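ALDH21) (Physcomitrella patens subsp. patens, PDB 5MZ5) acts as an NADP(+)-dependent succinic semialdehyde dehydrogenase of the aldehyde dehydrogenase family, and probably also oxidises other aldehydes such as glyceraldehyde 3-phosphate. Local coordinates at residues V294-P299 / I446-L451; Q324-H329 / V420-Y425. All coordinates share one frame; numbering follows the deposited sequence.

Contact 1. Residues V294-P299 / I446-L451; sequences VDDYVP and IFTKDL. With GOL (glycerol), chain F.
Asp296 OD2 accepts the backbone N-H of Lys449 at 3.0 Å, on the anti side and 34° out of the carboxylate plane. A water bridges Asp296 OD2, Asp295 OD2 and Thr448 OG1. Asp295 also bonds to Tyr425 OH and pairs with Lys453. Thr448 OG1 accepts the backbone N of Asp450 at 3.0 Å, which closes an ST turn. Asp296 OD1 accepts from O1 of a glycerol at 3.1 Å and pairs with Arg331. Glycerol O1 takes the N-H of Tyr297 almost straight, at 175°. The extended Lys449 chain crosses the Asp296 side chain, and Lys449 NZ donates to a second water, which donates to Tyr297 O. Replacing Asp296 with an alanine would probably leave the Lys449 N-H without its acceptor and take one carboxylate from Arg331.

Behind this polar layer, Asp295 N binds Phe447 O at 2.9 Å, where the parallel bridge between Val294 and Phe447 ends. With CG beside its backbone N (chi1 -78°), Phe447 sets its ring between Val294 CG2 and Val298, whose O lies at the ring edge. The contact joins the ends of strands 290-294 and 443-447. Helix 301-313 packs on Phe447 and Val294, helix 451-460 on Thr448.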
# COMPACT_ATOMS: atom_id res chain seq x y z
N VAL A 294 0.28 -34.58 6.81
CA VAL A 294 1.67 -35.00 6.75
C VAL A 294 1.80 -35.79 5.44
O VAL A 294 1.39 -36.95 5.37
CB VAL A 294 2.18 -35.78 8.01
CG1 VAL A 294 3.61 -36.31 7.81
CG2 VAL A 294 2.10 -34.89 9.24
N ASP A 295 2.29 -35.13 4.37
CA ASP A 295 2.49 -35.76 3.06
C ASP A 295 3.96 -36.02 2.76
O ASP A 295 4.29 -36.69 1.79
CB ASP A 295 1.82 -34.94 1.93
CG ASP A 295 1.45 -35.75 0.70
OD1 ASP A 295 0.57 -36.64 0.80
OD2 ASP A 295 2.02 -35.48 -0.38
N ASP A 296 4.85 -35.51 3.63
CA ASP A 296 6.31 -35.61 3.56
C ASP A 296 6.90 -35.28 4.93
O ASP A 296 6.18 -34.76 5.79
CB ASP A 296 6.88 -34.59 2.53
CG ASP A 296 6.95 -35.07 1.09
OD1 ASP A 296 7.53 -36.16 0.84
OD2 ASP A 296 6.50 -34.32 0.20
N TYR A 297 8.20 -35.54 5.12
CA TYR A 297 8.94 -35.18 6.33
C TYR A 297 9.77 -33.97 5.94
O TYR A 297 10.56 -34.06 4.99
CB TYR A 297 9.86 -36.33 6.81
CG TYR A 297 9.19 -37.66 7.02
CD1 TYR A 297 7.86 -37.75 7.44
CD2 TYR A 297 9.91 -38.85 6.89
CE1 TYR A 297 7.24 -38.98 7.62
CE2 TYR A 297 9.31 -40.09 7.10
CZ TYR A 297 7.97 -40.15 7.47
OH TYR A 297 7.37 -41.36 7.68
N VAL A 298 9.52 -32.81 6.57
CA VAL A 298 10.23 -31.59 6.18
C VAL A 298 10.90 -30.89 7.38
O VAL A 298 10.18 -30.39 8.24
CB VAL A 298 9.35 -30.60 5.34
CG1 VAL A 298 10.20 -29.47 4.75
CG2 VAL A 298 8.57 -31.33 4.23
N PRO A 299 12.25 -30.74 7.42
CA PRO A 299 13.26 -31.30 6.49
C PRO A 299 13.49 -32.81 6.67
O PRO A 299 13.98 -33.47 5.76
CB PRO A 299 14.53 -30.49 6.82
CG PRO A 299 14.39 -30.14 8.29
CD PRO A 299 12.89 -30.01 8.55
N ILE A 446 0.22 -28.22 6.98
CA ILE A 446 0.58 -29.12 5.88
C ILE A 446 2.11 -29.31 5.77
O ILE A 446 2.85 -28.34 5.60
CB ILE A 446 -0.06 -28.73 4.50
CG1 ILE A 446 0.42 -29.70 3.38
CG2 ILE A 446 0.20 -27.25 4.11
CD1 ILE A 446 -0.18 -29.57 2.06
N PHE A 447 2.56 -30.57 5.83
CA PHE A 447 3.98 -30.91 5.60
C PHE A 447 4.08 -31.48 4.20
O PHE A 447 3.47 -32.51 3.91
CB PHE A 447 4.52 -31.91 6.64
CG PHE A 447 4.85 -31.28 7.97
CD1 PHE A 447 3.87 -31.13 8.95
CD2 PHE A 447 6.15 -30.86 8.25
CE1 PHE A 447 4.18 -30.56 10.18
CE2 PHE A 447 6.46 -30.29 9.49
CZ PHE A 447 5.48 -30.15 10.45
N THR A 448 4.80 -30.77 3.31
CA THR A 448 4.95 -31.17 1.91
C THR A 448 6.21 -30.59 1.29
O THR A 448 6.61 -29.48 1.65
CB THR A 448 3.67 -30.81 1.07
OG1 THR A 448 3.84 -31.26 -0.28
CG2 THR A 448 3.37 -29.31 1.04
N LYS A 449 6.80 -31.33 0.35
CA LYS A 449 7.95 -30.89 -0.43
C LYS A 449 7.46 -30.50 -1.84
O LYS A 449 8.25 -30.03 -2.67
CB LYS A 449 8.98 -32.02 -0.56
CG LYS A 449 9.72 -32.36 0.72
CD LYS A 449 10.50 -33.65 0.51
CE LYS A 449 11.25 -34.05 1.74
NZ LYS A 449 12.00 -35.32 1.56
N ASP A 450 6.17 -30.73 -2.10
CA ASP A 450 5.51 -30.50 -3.38
C ASP A 450 4.96 -29.09 -3.51
O ASP A 450 4.07 -28.69 -2.77
CB ASP A 450 4.43 -31.58 -3.59
CG ASP A 450 3.87 -31.70 -4.98
OD1 ASP A 450 3.25 -30.73 -5.46
OD2 ASP A 450 3.94 -32.80 -5.56
N LEU A 451 5.48 -28.34 -4.49
CA LEU A 451 5.11 -26.96 -4.80
C LEU A 451 3.59 -26.81 -5.03
O LEU A 451 2.97 -25.91 -4.47
CB LEU A 451 5.91 -26.52 -6.05
CG LEU A 451 5.51 -25.20 -6.71
CD1 LEU A 451 5.83 -23.97 -5.82
CD2 LEU A 451 6.13 -25.10 -8.08
C1 GOL F . 8.83 -38.27 3.08
O1 GOL F . 9.56 -37.05 2.96
C2 GOL F . 9.33 -39.35 2.15
O2 GOL F . 9.52 -38.85 0.82
C3 GOL F . 10.61 -39.97 2.65
O3 GOL F . 10.32 -41.02 3.56
O HOH W 1 4.03 -33.85 -0.72
O HOH W 2 12.54 -35.81 4.31

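Contact 2. Residues Q324-H329 / V420-Y425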
# COMPACT_ATOMS: atom_id res chain seq x y z
N GLN A 324 -5.71 -30.82 16.67
CA GLN A 324 -6.64 -31.84 17.14
C GLN A 324 -6.69 -33.06 16.22
O GLN A 324 -6.91 -34.17 16.71
CB GLN A 324 -8.04 -31.24 17.33
CG GLN A 324 -8.98 -32.12 18.14
CD GLN A 324 -10.30 -31.44 18.39
OE1 GLN A 324 -10.35 -30.28 18.83
NE2 GLN A 324 -11.39 -32.12 18.11
N ARG A 325 -6.51 -32.85 14.90
CA ARG A 325 -6.61 -33.92 13.90
C ARG A 325 -5.34 -34.01 13.06
O ARG A 325 -4.84 -33.00 12.56
CB ARG A 325 -7.85 -33.71 13.00
CG ARG A 325 -9.18 -33.64 13.76
CD ARG A 325 -10.33 -33.32 12.83
NE ARG A 325 -10.33 -31.93 12.35
CZ ARG A 325 -10.57 -31.56 11.10
NH1 ARG A 325 -10.61 -30.27 10.78
NH2 ARG A 325 -10.78 -32.48 10.16
N LEU A 326 -4.82 -35.25 12.93
CA LEU A 326 -3.60 -35.52 12.20
C LEU A 326 -3.88 -36.53 11.08
O LEU A 326 -4.28 -37.66 11.37
CB LEU A 326 -2.51 -36.01 13.17
CG LEU A 326 -1.13 -36.36 12.62
CD1 LEU A 326 -0.57 -35.26 11.68
CD2 LEU A 326 -0.16 -36.67 13.77
N TYR A 327 -3.66 -36.10 9.83
CA TYR A 327 -3.86 -36.88 8.60
C TYR A 327 -2.51 -37.19 8.00
O TYR A 327 -1.76 -36.29 7.63
CB TYR A 327 -4.77 -36.10 7.60
CG TYR A 327 -6.14 -35.83 8.19
CD1 TYR A 327 -7.15 -36.78 8.11
CD2 TYR A 327 -6.40 -34.64 8.88
CE1 TYR A 327 -8.40 -36.56 8.71
CE2 TYR A 327 -7.63 -34.42 9.48
CZ TYR A 327 -8.63 -35.38 9.40
OH TYR A 327 -9.84 -35.15 10.00
N VAL A 328 -2.15 -38.48 8.00
CA VAL A 328 -0.85 -38.93 7.50
C VAL A 328 -1.03 -39.84 6.29
O VAL A 328 -1.86 -40.74 6.31
CB VAL A 328 -0.03 -39.63 8.63
CG1 VAL A 328 1.34 -40.08 8.13
CG2 VAL A 328 0.10 -38.72 9.86
N HIS A 329 -0.27 -39.58 5.22
CA HIS A 329 -0.35 -40.39 4.01
C HIS A 329 0.04 -41.86 4.34
O HIS A 329 0.95 -42.10 5.14
CB HIS A 329 0.52 -39.79 2.90
CG HIS A 329 0.39 -40.54 1.61
ND1 HIS A 329 1.21 -41.59 1.30
CD2 HIS A 329 -0.51 -40.39 0.61
CE1 HIS A 329 0.82 -42.03 0.12
NE2 HIS A 329 -0.21 -41.34 -0.34
N VAL A 420 -5.09 -35.95 20.43
CA VAL A 420 -4.86 -35.94 18.98
C VAL A 420 -5.58 -37.10 18.32
O VAL A 420 -5.42 -38.25 18.73
CB VAL A 420 -3.35 -35.91 18.61
CG1 VAL A 420 -3.14 -35.97 17.10
CG2 VAL A 420 -2.66 -34.68 19.19
N LEU A 421 -6.37 -36.79 17.28
CA LEU A 421 -7.09 -37.79 16.50
C LEU A 421 -6.30 -38.09 15.23
O LEU A 421 -6.16 -37.22 14.38
CB LEU A 421 -8.53 -37.37 16.18
CG LEU A 421 -9.44 -37.05 17.37
CD1 LEU A 421 -10.86 -37.02 16.93
CD2 LEU A 421 -9.30 -38.06 18.50
N LEU A 422 -5.76 -39.31 15.15
CA LEU A 422 -4.94 -39.78 14.04
C LEU A 422 -5.75 -40.49 12.96
O LEU A 422 -6.60 -41.33 13.26
CB LEU A 422 -3.84 -40.71 14.58
CG LEU A 422 -2.81 -41.29 13.60
CD1 LEU A 422 -2.01 -40.19 12.87
CD2 LEU A 422 -1.86 -42.22 14.32
N TYR A 423 -5.46 -40.15 11.70
CA TYR A 423 -6.10 -40.72 10.51
C TYR A 423 -5.08 -40.96 9.40
O TYR A 423 -4.08 -40.25 9.30
CB TYR A 423 -7.21 -39.79 9.97
CG TYR A 423 -8.30 -39.48 10.97
CD1 TYR A 423 -9.35 -40.38 11.18
CD2 TYR A 423 -8.29 -38.30 11.71
CE1 TYR A 423 -10.35 -40.11 12.12
CE2 TYR A 423 -9.29 -38.02 12.64
CZ TYR A 423 -10.32 -38.93 12.84
OH TYR A 423 -11.32 -38.67 13.75
N LYS A 424 -5.39 -41.92 8.55
CA LYS A 424 -4.62 -42.29 7.38
C LYS A 424 -5.40 -41.83 6.15
O LYS A 424 -6.63 -41.83 6.17
CB LYS A 424 -4.45 -43.82 7.34
CG LYS A 424 -3.56 -44.35 6.21
CD LYS A 424 -3.41 -45.89 6.19
CE LYS A 424 -4.64 -46.73 5.93
NZ LYS A 424 -4.37 -48.17 6.20
N TYR A 425 -4.69 -41.46 5.08
CA TYR A 425 -5.31 -41.10 3.81
C TYR A 425 -4.46 -41.64 2.66
O TYR A 425 -3.26 -41.90 2.84
CB TYR A 425 -5.59 -39.57 3.68
CG TYR A 425 -4.35 -38.74 3.48
CD1 TYR A 425 -3.80 -38.55 2.22
CD2 TYR A 425 -3.72 -38.12 4.57
CE1 TYR A 425 -2.64 -37.81 2.04
CE2 TYR A 425 -2.58 -37.34 4.39
CZ TYR A 425 -2.04 -37.19 3.13
OH TYR A 425 -0.89 -36.47 2.97
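Strands 323-329 and 419-425 are parallel neighbours in the sheet of the catalytic domain, as in other aldehyde dehydrogenases. The axes of the two short segments come within 4.5 Å. Leu421 N donates to Gln324 O, and Leu421 O accepts Leu326 N at 2.8 Å. Leu326 O then takes Tyr423 N, and Tyr423 O takes Val328 N. The last rung, Tyr425 N to Val328 O, stretches to 3.2 Å.

Tyr327 and Tyr423 lie side by side on one face. Both put CG beside the backbone N, which turns the rings the same way. Their planes meet at 14° but are slid apart, so overlap is slight; Tyr327 CE1 meets Tyr423 CD2 at 3.5 Å. Arg325 NH2 donates to Tyr327 OH at 2.8 Å, while Tyr423 OH bonds to Val404 O. Arg411 of helix 409-412 packs on both tyrosines.

This ladder continues through strand 290-294, bonded along the other edge of 323-329. Gln324, at the start of the pair, binds the backbone of Glu413 and Ile415, which flank the NADP(+)-binding Glu414.

Tyr425 holds CG between its backbone N and carbonyl carbon (chi1 72°), and its ring leans over the neighbouring strand. His329 CA sits over one face, 3.8 Å from the centroid of the Tyr425 ring. The two rings form an offset edge-to-face pair, the His329 edge toward the Tyr425 face, planes at 77°. On the other sheet face, Leu422 CD1 packs against Leu326 CG at 3.9 Å and also touches Val328 CG2. Helix 333-345 lies against Leu422 and Val328.

Overall arrangement
Both contacts belong to one sheet and meet where strand 290-294 pairs with 323-329. Val294 N bonds to Tyr327 O, and Val294 CG2 packs on Leu326 CD1. The Tyr425 hydroxyl probably bonds to Asp295 OD1, so a side chain of contact 2 reaches into contact 1. Contact 2 is a largely buried strand pair, held by regular backbone bonds and by aromatic and aliphatic side chains. Contact 1 is partly buried and lies where its strands end. Its outer part is polar, with carboxylates, waters and a bound glycerol. Contact 2 touches no other subunit, while segment 446-451 also meets neighbouring subunits. Contact 2 begins near the NADP(+)-binding Glu414; contact 1 lies away from annotated sites.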